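Local coordinates for putative exported protein (Bordetella parapertussis, PDB 3OCJ) that is of unknown function but probably belongs to the S-adenosylmethionine-dependent methyltransferases, and is found here with palmitic acid bound, at residues 132-137 and 164-169; 145-150 and 186-191; 255-258 and 262-265. All blocks are in the same frame, centred on the assembly; numbering follows the deposited sequence.

In the fold
Contacts 1 and 2 both belong to the Rossmann-like methyltransferase domain. Strand 145-150 is part of contact 2, and its L146 packs on L133 and L168 of contact 1. V147 and I149 turn to the other face of the sheet and meet Y188 in contact 2. Contact 1 is at the surface and depends on a histidine with polar bonds. Contact 2 is buried and mainly apolar. Contact 3 lies on the opposite side of the chain's centre, with its own centre about 32 Å from that of contact 2. It is partly buried. It joins polar bonds at a helix end to aromatic packing against palmitic acid.

Contact 1: residues 132-137 and 164-169; sequences ELLALD and AGHALA
H166 and L134 make a surface contact at the edge of the Rossmann-like methyltransferase domain. A loop leading into strand 172-176 is tied here to helix 131-134. The tie has a polar and an apolar half, both made by one imidazole ring. NE2 of H166 donates a hydrogen bond to the backbone O of L134 at 3.0 Å. The bond is bent, with 135° at the hydrogen, and the oxygen lies somewhat out of the ring plane. Beside it, the L134 methyl CD2 sits over one face of the ring in a CH-pi contact, 3.8 Å from the centroid and displaced toward the rim. The CG of H166 is anti to the backbone N (chi1 -164°), which sends the ring out of its loop toward L134. L134 also packs on L162 and A163 of helix 153-163. Residues 166-169 form a type I beta turn. Its backbone holds the other ring nitrogen and thereby helps fix the ring's rotation: L168 N donates to H166 ND1 at 2.9 Å, almost straight and in the ring plane.

Contact 2: residues 145-150 and 186-191; sequences QLVGID and EGYDLL
Y188, just before the corner at D189, lays the hydroxyl end of its ring across V147 and I149 of strand 145-150. The two strands are not direct neighbours. Strand 121-124 runs between them in the sheet, and the tyrosine spans it, touching V121 and A123 on the way. The backbones are therefore well apart, with 8.6 Å between the CA atoms of V147 and Y188. V147 meets the ring with CG1, the branch anti to the backbone N (chi1 179°), which comes within 4.1 Å of CE1 of Y188. The V147 and Y188 side chains cross at about a right angle. I149 uses the end of its longer branch: CD1 lies 3.5 Å from OH of Y188 and 4.5 Å from CZ. Both aliphatic groups approach the ring at a slant. The phenol is buried, but its OH has a polar partner in T184 OG1, to which it is hydrogen-bonded. I149 also packs on Q177 and L182. V147 and I149 point to the same face of the sheet, with glycine G148 between them. Strands 145-150, 121-124 and 188-192 lie parallel and adjacent in a seven-stranded mixed sheet of order 3-2-1-4-5-7-6, the topology of the Rossmann-like fold of class I methyltransferases.

Contact 3: residues 255-258 and 262-265; sequences LVFT and QPRW. With PLM (palmitic acid), chain D.
Two hydrogen bonds join Q262 to the last part of helix 247-261. Its backbone N donates to F257 O at 2.8 Å, five residues back, the spacing of a pi-type turn. This bond is bent at the hydrogen but lies in the carbonyl plane. Q262 then leaves the helix with positive phi. Its extended side chain runs to T258, where NE2 donates to T258 O at 3.0 Å. That bond is nearly straight at 170°, with the oxygen in the amide plane. P263, next, has no N-H to offer a helix carbonyl. The wide turn, the positive phi and the proline together end the helix.

P263 and W265 make the apolar contacts with F257. P263 crosses the F257 side chain at about a right angle, with its CD 3.9 Å from CB of F257. W265 forms a T-shaped pair with F257. The edge of the indole points at one face of the phenyl ring, the planes are at 78°, and CZ2 of W265 is 3.8 Å from CZ of F257.

Palmitic acid lies against both aromatic residues. Its C4 sits 3.5 Å from W265 CD2, over the centre of one indole face, while P263 CB covers the opposite face. W265 CG lies between the backbone N and the carbonyl carbon (chi1 58°), which places the indole between ligand and proline. Further along the acyl chain, CA of the palmitic acid meets the rim of F257, 3.7 Å from CZ. Y199 OH is hydrogen-bonded to the ligand, and W265 NE1 to a glycerol, probably from the crystallisation liquor.

Contact 1: residues 132-137 and 164-169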
ATOM      1  N   GLU A 132       3.842  -3.774   9.870  1.00 22.66           N
ATOM      2  CA  GLU A 132       2.731  -3.581  10.788  1.00 19.70           C
ATOM      3  C   GLU A 132       2.738  -4.642  11.895  1.00 21.72           C
ATOM      4  O   GLU A 132       2.563  -4.320  13.060  1.00 22.06           O
ATOM      5  CB  GLU A 132       1.387  -3.516  10.041  1.00 26.46           C
ATOM      6  CG  GLU A 132       0.870  -4.829   9.466  1.00 27.21           C
ATOM      7  CD  GLU A 132       1.587  -5.273   8.196  1.00 37.73           C
ATOM      8  OE1 GLU A 132       2.626  -4.676   7.843  1.00 46.02           O
ATOM      9  OE2 GLU A 132       1.102  -6.230   7.550  1.00 29.45           O
ATOM     10  N   LEU A 133       2.983  -5.898  11.542  1.00 20.30           N
ATOM     11  CA  LEU A 133       2.984  -6.959  12.546  1.00 19.71           C
ATOM     12  C   LEU A 133       4.159  -6.857  13.523  1.00 21.50           C
ATOM     13  O   LEU A 133       4.023  -7.165  14.706  1.00 20.48           O
ATOM     14  CB  LEU A 133       2.956  -8.343  11.887  1.00 18.77           C
ATOM     15  CG  LEU A 133       1.738  -8.690  11.025  1.00 19.29           C
ATOM     16  CD1 LEU A 133       1.833 -10.140  10.565  1.00 20.41           C
ATOM     17  CD2 LEU A 133       0.441  -8.450  11.774  1.00 20.01           C
ATOM     18  N   LEU A 134       5.311  -6.414  13.033  1.00 19.66           N
ATOM     19  CA  LEU A 134       6.491  -6.304  13.885  1.00 21.21           C
ATOM     20  C   LEU A 134       6.431  -5.071  14.792  1.00 25.34           C
ATOM     21  O   LEU A 134       7.237  -4.926  15.706  1.00 29.86           O
ATOM     22  CB  LEU A 134       7.766  -6.294  13.038  1.00 21.36           C
ATOM     23  CG  LEU A 134       8.082  -7.592  12.286  1.00 20.04           C
ATOM     24  CD1 LEU A 134       9.226  -7.386  11.301  1.00 25.12           C
ATOM     25  CD2 LEU A 134       8.405  -8.730  13.254  1.00 23.98           C
ATOM     26  N   ALA A 135       5.472  -4.187  14.541  1.00 22.14           N
ATOM     27  CA  ALA A 135       5.327  -2.976  15.349  1.00 21.93           C
ATOM     28  C   ALA A 135       4.354  -3.145  16.515  1.00 23.37           C
ATOM     29  O   ALA A 135       4.254  -2.265  17.367  1.00 25.75           O
ATOM     30  CB  ALA A 135       4.900  -1.799  14.477  1.00 23.69           C
ATOM     31  N   LEU A 136       3.635  -4.262  16.556  1.00 21.53           N
ATOM     32  CA  LEU A 136       2.607  -4.450  17.578  1.00 16.98           C
ATOM     33  C   LEU A 136       3.196  -4.759  18.952  1.00 20.07           C
ATOM     34  O   LEU A 136       4.365  -5.137  19.076  1.00 23.82           O
ATOM     35  CB  LEU A 136       1.623  -5.555  17.177  1.00 17.67           C
ATOM     36  CG  LEU A 136       0.926  -5.413  15.825  1.00 18.77           C
ATOM     37  CD1 LEU A 136       0.013  -6.600  15.551  1.00 19.46           C
ATOM     38  CD2 LEU A 136       0.154  -4.110  15.747  1.00 20.40           C
ATOM     39  N   ASP A 137       2.375  -4.583  19.984  1.00 18.46           N
ATOM     40  CA  ASP A 137       2.777  -4.857  21.356  1.00 18.94           C
ATOM     41  C   ASP A 137       2.305  -6.258  21.713  1.00 21.10           C
ATOM     42  O   ASP A 137       1.103  -6.512  21.788  1.00 20.21           O
ATOM     43  CB  ASP A 137       2.145  -3.808  22.284  1.00 22.19           C
ATOM     44  CG  ASP A 137       2.497  -4.015  23.748  1.00 30.14           C
ATOM     45  OD1 ASP A 137       3.212  -4.982  24.074  1.00 28.73           O
ATOM     46  OD2 ASP A 137       2.050  -3.197  24.580  1.00 32.34           O
ATOM     47  N   ALA A 164      14.881 -10.017  12.483  1.00 25.26           N
ATOM     48  CA  ALA A 164      16.021 -10.766  13.026  1.00 31.47           C
ATOM     49  C   ALA A 164      16.268 -10.592  14.524  1.00 39.70           C
ATOM     50  O   ALA A 164      16.642 -11.552  15.206  1.00 38.06           O
ATOM     51  CB  ALA A 164      17.299 -10.464  12.232  1.00 31.73           C
ATOM     52  N   GLY A 165      16.072  -9.381  15.036  1.00 31.45           N
ATOM     53  CA  GLY A 165      16.324  -9.113  16.443  1.00 35.50           C
ATOM     54  C   GLY A 165      15.055  -8.975  17.264  1.00 38.91           C
ATOM     55  O   GLY A 165      15.091  -8.618  18.444  1.00 40.98           O
ATOM     56  N   HIS A 166      13.927  -9.270  16.629  1.00 28.12           N
ATOM     57  CA  HIS A 166      12.615  -9.099  17.236  1.00 27.42           C
ATOM     58  C   HIS A 166      12.298 -10.243  18.200  1.00 27.24           C
ATOM     59  O   HIS A 166      12.794 -11.358  18.040  1.00 28.26           O
ATOM     60  CB  HIS A 166      11.561  -9.043  16.126  1.00 26.77           C
ATOM     61  CG  HIS A 166      10.234  -8.508  16.563  1.00 24.31           C
ATOM     62  ND1 HIS A 166       9.305  -9.273  17.233  1.00 23.73           N
ATOM     63  CD2 HIS A 166       9.670  -7.286  16.404  1.00 24.19           C
ATOM     64  CE1 HIS A 166       8.227  -8.548  17.471  1.00 27.70           C
ATOM     65  NE2 HIS A 166       8.425  -7.336  16.983  1.00 26.03           N
ATOM     66  N   ALA A 167      11.458  -9.958  19.190  1.00 29.45           N
ATOM     67  CA  ALA A 167      11.044 -10.954  20.175  1.00 27.88           C
ATOM     68  C   ALA A 167      10.352 -12.164  19.537  1.00 27.47           C
ATOM     69  O   ALA A 167      10.455 -13.288  20.045  1.00 27.47           O
ATOM     70  CB  ALA A 167      10.135 -10.313  21.217  1.00 33.59           C
ATOM     71  N   LEU A 168       9.656 -11.925  18.428  1.00 24.03           N
ATOM     72  CA  LEU A 168       8.891 -12.969  17.750  1.00 22.26           C
ATOM     73  C   LEU A 168       9.598 -13.539  16.521  1.00 22.07           C
ATOM     74  O   LEU A 168       8.965 -14.170  15.683  1.00 21.95           O
ATOM     75  CB  LEU A 168       7.496 -12.453  17.363  1.00 21.80           C
ATOM     76  CG  LEU A 168       6.418 -12.572  18.447  1.00 23.10           C
ATOM     77  CD1 LEU A 168       6.766 -11.740  19.680  1.00 23.69           C
ATOM     78  CD2 LEU A 168       5.040 -12.177  17.903  1.00 20.85           C
ATOM     79  N   ALA A 169      10.907 -13.325  16.414  1.00 25.18           N
ATOM     80  CA  ALA A 169      11.657 -13.811  15.252  1.00 26.77           C
ATOM     81  C   ALA A 169      11.430 -15.304  15.009  1.00 23.50           C
ATOM     82  O   ALA A 169      11.375 -15.760  13.868  1.00 24.99           O
ATOM     83  CB  ALA A 169      13.137 -13.515  15.408  1.00 26.94           C
TER

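Contact 2: residues 145-150 and 186-191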
ATOM      1  N   GLN A 145       1.335 -16.629  16.704  1.00 17.03           N
ATOM      2  CA  GLN A 145       2.101 -17.095  15.560  1.00 17.04           C
ATOM      3  C   GLN A 145       1.857 -16.160  14.402  1.00 16.05           C
ATOM      4  O   GLN A 145       0.717 -15.770  14.148  1.00 17.11           O
ATOM      5  CB  GLN A 145       1.690 -18.509  15.167  1.00 19.64           C
ATOM      6  CG  GLN A 145       1.856 -19.520  16.290  1.00 20.78           C
ATOM      7  CD  GLN A 145       1.246 -20.861  15.948  1.00 30.05           C
ATOM      8  OE1 GLN A 145       1.027 -21.173  14.778  1.00 36.52           O
ATOM      9  NE2 GLN A 145       0.969 -21.666  16.967  1.00 35.80           N
ATOM     10  N   LEU A 146       2.936 -15.781  13.725  1.00 14.47           N
ATOM     11  CA  LEU A 146       2.844 -14.891  12.572  1.00 14.64           C
ATOM     12  C   LEU A 146       3.123 -15.631  11.275  1.00 13.35           C
ATOM     13  O   LEU A 146       4.059 -16.421  11.186  1.00 16.21           O
ATOM     14  CB  LEU A 146       3.827 -13.725  12.703  1.00 17.19           C
ATOM     15  CG  LEU A 146       3.716 -12.853  13.959  1.00 18.92           C
ATOM     16  CD1 LEU A 146       4.806 -11.790  13.974  1.00 21.44           C
ATOM     17  CD2 LEU A 146       2.340 -12.218  14.092  1.00 17.84           C
ATOM     18  N   VAL A 147       2.315 -15.347  10.261  1.00 14.39           N
ATOM     19  CA  VAL A 147       2.473 -16.003   8.968  1.00 13.76           C
ATOM     20  C   VAL A 147       2.565 -14.926   7.895  1.00 13.97           C
ATOM     21  O   VAL A 147       1.734 -14.023   7.833  1.00 13.78           O
ATOM     22  CB  VAL A 147       1.292 -16.948   8.667  1.00 15.38           C
ATOM     23  CG1 VAL A 147       1.464 -17.615   7.296  1.00 17.19           C
ATOM     24  CG2 VAL A 147       1.157 -18.001   9.758  1.00 17.31           C
ATOM     25  N   GLY A 148       3.598 -14.996   7.065  1.00 15.06           N
ATOM     26  CA  GLY A 148       3.735 -14.039   5.979  1.00 13.72           C
ATOM     27  C   GLY A 148       3.699 -14.745   4.646  1.00 12.66           C
ATOM     28  O   GLY A 148       4.405 -15.725   4.448  1.00 15.52           O
ATOM     29  N   ILE A 149       2.881 -14.250   3.724  1.00 13.07           N
ATOM     30  CA  ILE A 149       2.819 -14.822   2.389  1.00 14.19           C
ATOM     31  C   ILE A 149       3.148 -13.717   1.397  1.00 13.07           C
ATOM     32  O   ILE A 149       2.579 -12.628   1.461  1.00 13.00           O
ATOM     33  CB  ILE A 149       1.407 -15.386   2.094  1.00 16.15           C
ATOM     34  CG1 ILE A 149       1.039 -16.443   3.145  1.00 23.80           C
ATOM     35  CG2 ILE A 149       1.336 -15.970   0.686  1.00 20.84           C
ATOM     36  CD1 ILE A 149      -0.276 -17.143   2.875  1.00 30.45           C
ATOM     37  N   ASP A 150       4.076 -13.975   0.489  1.00 13.63           N
ATOM     38  CA  ASP A 150       4.405 -12.982  -0.530  1.00 14.59           C
ATOM     39  C   ASP A 150       4.965 -13.719  -1.729  1.00 13.48           C
ATOM     40  O   ASP A 150       5.578 -14.768  -1.577  1.00 16.04           O
ATOM     41  CB  ASP A 150       5.412 -11.956   0.013  1.00 15.59           C
ATOM     42  CG  ASP A 150       5.345 -10.622  -0.713  1.00 15.25           C
ATOM     43  OD1 ASP A 150       5.554 -10.597  -1.942  1.00 18.10           O
ATOM     44  OD2 ASP A 150       5.112  -9.584  -0.054  1.00 14.45           O
ATOM     45  N   GLU A 186      -9.279 -22.100   6.758  1.00 19.52           N
ATOM     46  CA  GLU A 186      -9.431 -21.905   8.198  1.00 19.11           C
ATOM     47  C   GLU A 186      -8.106 -22.053   8.954  1.00 23.14           C
ATOM     48  O   GLU A 186      -8.009 -22.804   9.930  1.00 24.58           O
ATOM     49  CB  GLU A 186     -10.489 -22.863   8.763  1.00 21.42           C
ATOM     50  CG  GLU A 186     -11.873 -22.673   8.154  1.00 23.14           C
ATOM     51  CD  GLU A 186     -12.943 -23.517   8.834  1.00 29.30           C
ATOM     52  OE1 GLU A 186     -12.600 -24.318   9.728  1.00 34.23           O
ATOM     53  OE2 GLU A 186     -14.130 -23.378   8.476  1.00 28.77           O
ATOM     54  N   GLY A 187      -7.089 -21.326   8.497  1.00 18.27           N
ATOM     55  CA  GLY A 187      -5.780 -21.367   9.116  1.00 22.03           C
ATOM     56  C   GLY A 187      -5.463 -20.181  10.007  1.00 18.89           C
ATOM     57  O   GLY A 187      -4.585 -20.270  10.866  1.00 22.74           O
ATOM     58  N   TYR A 188      -6.167 -19.068   9.820  1.00 15.60           N
ATOM     59  CA  TYR A 188      -5.781 -17.832  10.501  1.00 16.37           C
ATOM     60  C   TYR A 188      -6.911 -17.215  11.318  1.00 18.39           C
ATOM     61  O   TYR A 188      -8.071 -17.218  10.901  1.00 17.78           O
ATOM     62  CB  TYR A 188      -5.276 -16.781   9.495  1.00 17.18           C
ATOM     63  CG  TYR A 188      -4.405 -17.343   8.397  1.00 15.18           C
ATOM     64  CD1 TYR A 188      -3.294 -18.125   8.696  1.00 18.45           C
ATOM     65  CD2 TYR A 188      -4.686 -17.074   7.062  1.00 17.92           C
ATOM     66  CE1 TYR A 188      -2.498 -18.642   7.690  1.00 18.24           C
ATOM     67  CE2 TYR A 188      -3.893 -17.584   6.051  1.00 20.09           C
ATOM     68  CZ  TYR A 188      -2.808 -18.361   6.375  1.00 19.51           C
ATOM     69  OH  TYR A 188      -2.023 -18.866   5.358  1.00 24.44           O
ATOM     70  N   ASP A 189      -6.557 -16.636  12.460  1.00 15.93           N
ATOM     71  CA  ASP A 189      -7.526 -15.890  13.256  1.00 16.34           C
ATOM     72  C   ASP A 189      -7.698 -14.470  12.738  1.00 15.31           C
ATOM     73  O   ASP A 189      -8.776 -13.872  12.842  1.00 15.87           O
ATOM     74  CB  ASP A 189      -7.069 -15.851  14.708  1.00 16.42           C
ATOM     75  CG  ASP A 189      -7.038 -17.220  15.325  1.00 19.24           C
ATOM     76  OD1 ASP A 189      -8.131 -17.779  15.565  1.00 25.91           O
ATOM     77  OD2 ASP A 189      -5.931 -17.746  15.541  1.00 20.78           O
ATOM     78  N   LEU A 190      -6.613 -13.933  12.201  1.00 13.89           N
ATOM     79  CA  LEU A 190      -6.558 -12.558  11.735  1.00 15.55           C
ATOM     80  C   LEU A 190      -5.760 -12.533  10.444  1.00 13.32           C
ATOM     81  O   LEU A 190      -4.733 -13.208  10.340  1.00 15.20           O
ATOM     82  CB  LEU A 190      -5.842 -11.694  12.770  1.00 18.68           C
ATOM     83  CG  LEU A 190      -6.649 -10.786  13.685  1.00 34.70           C
ATOM     84  CD1 LEU A 190      -5.710 -10.164  14.706  1.00 24.43           C
ATOM     85  CD2 LEU A 190      -7.346  -9.710  12.862  1.00 27.16           C
ATOM     86  N   LEU A 191      -6.221 -11.776   9.456  1.00 11.44           N
ATOM     87  CA  LEU A 191      -5.481 -11.647   8.200  1.00 12.03           C
ATOM     88  C   LEU A 191      -5.460 -10.175   7.831  1.00 12.60           C
ATOM     89  O   LEU A 191      -6.496  -9.506   7.859  1.00 13.59           O
ATOM     90  CB  LEU A 191      -6.131 -12.483   7.083  1.00 14.93           C
ATOM     91  CG  LEU A 191      -5.334 -12.598   5.771  1.00 17.16           C
ATOM     92  CD1 LEU A 191      -5.629 -13.894   5.008  1.00 19.19           C
ATOM     93  CD2 LEU A 191      -5.544 -11.389   4.856  1.00 16.24           C
TER

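Contact 3: residues 255-258 and 262-265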
ATOM      1  N   LEU A 255       0.161  16.224 -10.724  1.00 16.38           N
ATOM      2  CA  LEU A 255       1.129  16.362 -11.802  1.00 17.63           C
ATOM      3  C   LEU A 255       2.124  15.215 -11.733  1.00 16.09           C
ATOM      4  O   LEU A 255       2.401  14.547 -12.739  1.00 18.42           O
ATOM      5  CB  LEU A 255       1.853  17.704 -11.692  1.00 20.46           C
ATOM      6  CG  LEU A 255       2.903  17.959 -12.775  1.00 26.94           C
ATOM      7  CD1 LEU A 255       2.267  17.961 -14.161  1.00 24.95           C
ATOM      8  CD2 LEU A 255       3.606  19.277 -12.501  1.00 36.77           C
ATOM      9  N   VAL A 256       2.648  14.969 -10.540  1.00 15.97           N
ATOM     10  CA  VAL A 256       3.642  13.921 -10.358  1.00 15.62           C
ATOM     11  C   VAL A 256       3.087  12.547 -10.741  1.00 15.72           C
ATOM     12  O   VAL A 256       3.754  11.779 -11.445  1.00 17.77           O
ATOM     13  CB  VAL A 256       4.222  13.926  -8.929  1.00 17.82           C
ATOM     14  CG1 VAL A 256       5.142  12.728  -8.713  1.00 20.51           C
ATOM     15  CG2 VAL A 256       4.983  15.224  -8.682  1.00 20.23           C
ATOM     16  N   PHE A 257       1.874  12.230 -10.294  1.00 15.92           N
ATOM     17  CA  PHE A 257       1.282  10.928 -10.593  1.00 13.74           C
ATOM     18  C   PHE A 257       0.810  10.829 -12.045  1.00 16.51           C
ATOM     19  O   PHE A 257       1.201   9.921 -12.768  1.00 16.61           O
ATOM     20  CB  PHE A 257       0.095  10.611  -9.659  1.00 13.76           C
ATOM     21  CG  PHE A 257       0.469  10.306  -8.227  1.00 13.28           C
ATOM     22  CD1 PHE A 257       1.775  10.403  -7.766  1.00 16.07           C
ATOM     23  CD2 PHE A 257      -0.524   9.917  -7.332  1.00 13.97           C
ATOM     24  CE1 PHE A 257       2.083  10.117  -6.428  1.00 16.18           C
ATOM     25  CE2 PHE A 257      -0.224   9.632  -6.004  1.00 16.06           C
ATOM     26  CZ  PHE A 257       1.075   9.733  -5.550  1.00 16.09           C
ATOM     27  N   THR A 258      -0.046  11.749 -12.480  1.00 18.34           N
ATOM     28  CA  THR A 258      -0.653  11.604 -13.804  1.00 18.84           C
ATOM     29  C   THR A 258       0.334  11.758 -14.952  1.00 20.53           C
ATOM     30  O   THR A 258       0.239  11.046 -15.951  1.00 22.08           O
ATOM     31  CB  THR A 258      -1.814  12.587 -14.030  1.00 24.22           C
ATOM     32  OG1 THR A 258      -1.315  13.931 -14.057  1.00 33.77           O
ATOM     33  CG2 THR A 258      -2.835  12.441 -12.929  1.00 22.84           C
ATOM     34  N   GLN A 262       2.935   7.889 -13.502  1.00 14.02           N
ATOM     35  CA  GLN A 262       1.825   7.100 -14.042  1.00 15.41           C
ATOM     36  C   GLN A 262       1.651   5.800 -13.261  1.00 13.99           C
ATOM     37  O   GLN A 262       1.810   4.710 -13.793  1.00 13.37           O
ATOM     38  CB  GLN A 262       1.989   6.859 -15.540  1.00 16.65           C
ATOM     39  CG  GLN A 262       2.225   8.169 -16.289  1.00 18.69           C
ATOM     40  CD  GLN A 262       1.796   8.119 -17.739  1.00 29.58           C
ATOM     41  OE1 GLN A 262       2.168   7.210 -18.479  1.00 26.15           O
ATOM     42  NE2 GLN A 262       1.013   9.106 -18.153  1.00 29.10           N
ATOM     43  N   PRO A 263       1.292   5.920 -11.984  1.00 14.00           N
ATOM     44  CA  PRO A 263       1.276   4.733 -11.115  1.00 13.63           C
ATOM     45  C   PRO A 263       0.204   3.711 -11.497  1.00 12.87           C
ATOM     46  O   PRO A 263      -0.849   4.055 -12.038  1.00 15.47           O
ATOM     47  CB  PRO A 263       0.946   5.290  -9.727  1.00 16.05           C
ATOM     48  CG  PRO A 263       0.915   6.782  -9.857  1.00 19.76           C
ATOM     49  CD  PRO A 263       0.861   7.151 -11.303  1.00 13.82           C
ATOM     50  N   ARG A 264       0.475   2.463 -11.140  1.00 12.60           N
ATOM     51  CA  ARG A 264      -0.411   1.341 -11.423  1.00 12.76           C
ATOM     52  C   ARG A 264      -1.476   1.125 -10.349  1.00 15.74           C
ATOM     53  O   ARG A 264      -2.329   0.250 -10.514  1.00 14.96           O
ATOM     54  CB  ARG A 264       0.398   0.039 -11.470  1.00 17.38           C
ATOM     55  CG  ARG A 264       1.561  -0.014 -12.419  1.00 19.71           C
ATOM     56  CD  ARG A 264       2.486  -1.166 -12.003  1.00 23.98           C
ATOM     57  NE  ARG A 264       3.558  -1.351 -12.964  1.00 25.59           N
ATOM     58  CZ  ARG A 264       3.429  -2.055 -14.085  1.00 25.08           C
ATOM     59  NH1 ARG A 264       2.273  -2.645 -14.363  1.00 25.89           N
ATOM     60  NH2 ARG A 264       4.448  -2.164 -14.925  1.00 26.16           N
ATOM     61  N   TRP A 265      -1.416   1.883  -9.249  1.00 12.89           N
ATOM     62  CA  TRP A 265      -2.331   1.686  -8.117  1.00 13.51           C
ATOM     63  C   TRP A 265      -3.644   2.437  -8.271  1.00 16.98           C
ATOM     64  O   TRP A 265      -4.190   2.950  -7.287  1.00 19.75           O
ATOM     65  CB  TRP A 265      -1.649   2.087  -6.805  1.00 15.03           C
ATOM     66  CG  TRP A 265      -1.131   3.512  -6.729  1.00 13.13           C
ATOM     67  CD1 TRP A 265      -1.876   4.657  -6.739  1.00 13.01           C
ATOM     68  CD2 TRP A 265       0.235   3.922  -6.591  1.00 13.38           C
ATOM     69  NE1 TRP A 265      -1.052   5.765  -6.618  1.00 15.24           N
ATOM     70  CE2 TRP A 265       0.247   5.336  -6.514  1.00 12.37           C
ATOM     71  CE3 TRP A 265       1.449   3.231  -6.492  1.00 13.03           C
ATOM     72  CZ2 TRP A 265       1.431   6.070  -6.384  1.00 13.66           C
ATOM     73  CZ3 TRP A 265       2.630   3.965  -6.360  1.00 14.03           C
ATOM     74  CH2 TRP A 265       2.605   5.371  -6.303  1.00 16.32           C
TER
HETATM   75  C1  PLM D 305       0.925   0.587  -2.456  1.00 15.16           C
HETATM   76  O1  PLM D 305       0.751   0.448  -1.228  1.00 21.49           O
HETATM   77  O2  PLM D 305       1.511  -0.326  -3.078  1.00 16.26           O
HETATM   78  C2  PLM D 305       0.460   1.823  -3.207  1.00 16.29           C
HETATM   79  C3  PLM D 305       0.002   2.959  -2.291  1.00 16.90           C
HETATM   80  C4  PLM D 305      -0.166   4.216  -3.145  1.00 21.79           C
HETATM   81  C5  PLM D 305      -0.838   5.369  -2.412  1.00 25.39           C
HETATM   82  C6  PLM D 305       0.019   5.914  -1.274  1.00 25.87           C
HETATM   83  C7  PLM D 305       1.500   5.988  -1.623  1.00 25.00           C
HETATM   84  C8  PLM D 305       1.822   7.006  -2.711  1.00 24.06           C
HETATM   85  C9  PLM D 305       3.333   7.001  -2.921  1.00 22.44           C
HETATM   86  CA  PLM D 305       3.844   8.249  -3.624  1.00 20.86           C
HETATM   87  CB  PLM D 305       5.316   8.453  -3.283  1.00 23.61           C
HETATM   88  CC  PLM D 305       6.010   9.381  -4.266  1.00 21.98           C
HETATM   89  CD  PLM D 305       7.484   9.518  -3.912  1.00 26.31           C
HETATM   90  CE  PLM D 305       8.202  10.308  -5.001  1.00 26.17           C
HETATM   91  CF  PLM D 305       9.706  10.083  -4.959  1.00 26.56           C
HETATM   92  CG  PLM D 305      10.325  10.523  -3.642  1.00 26.38           C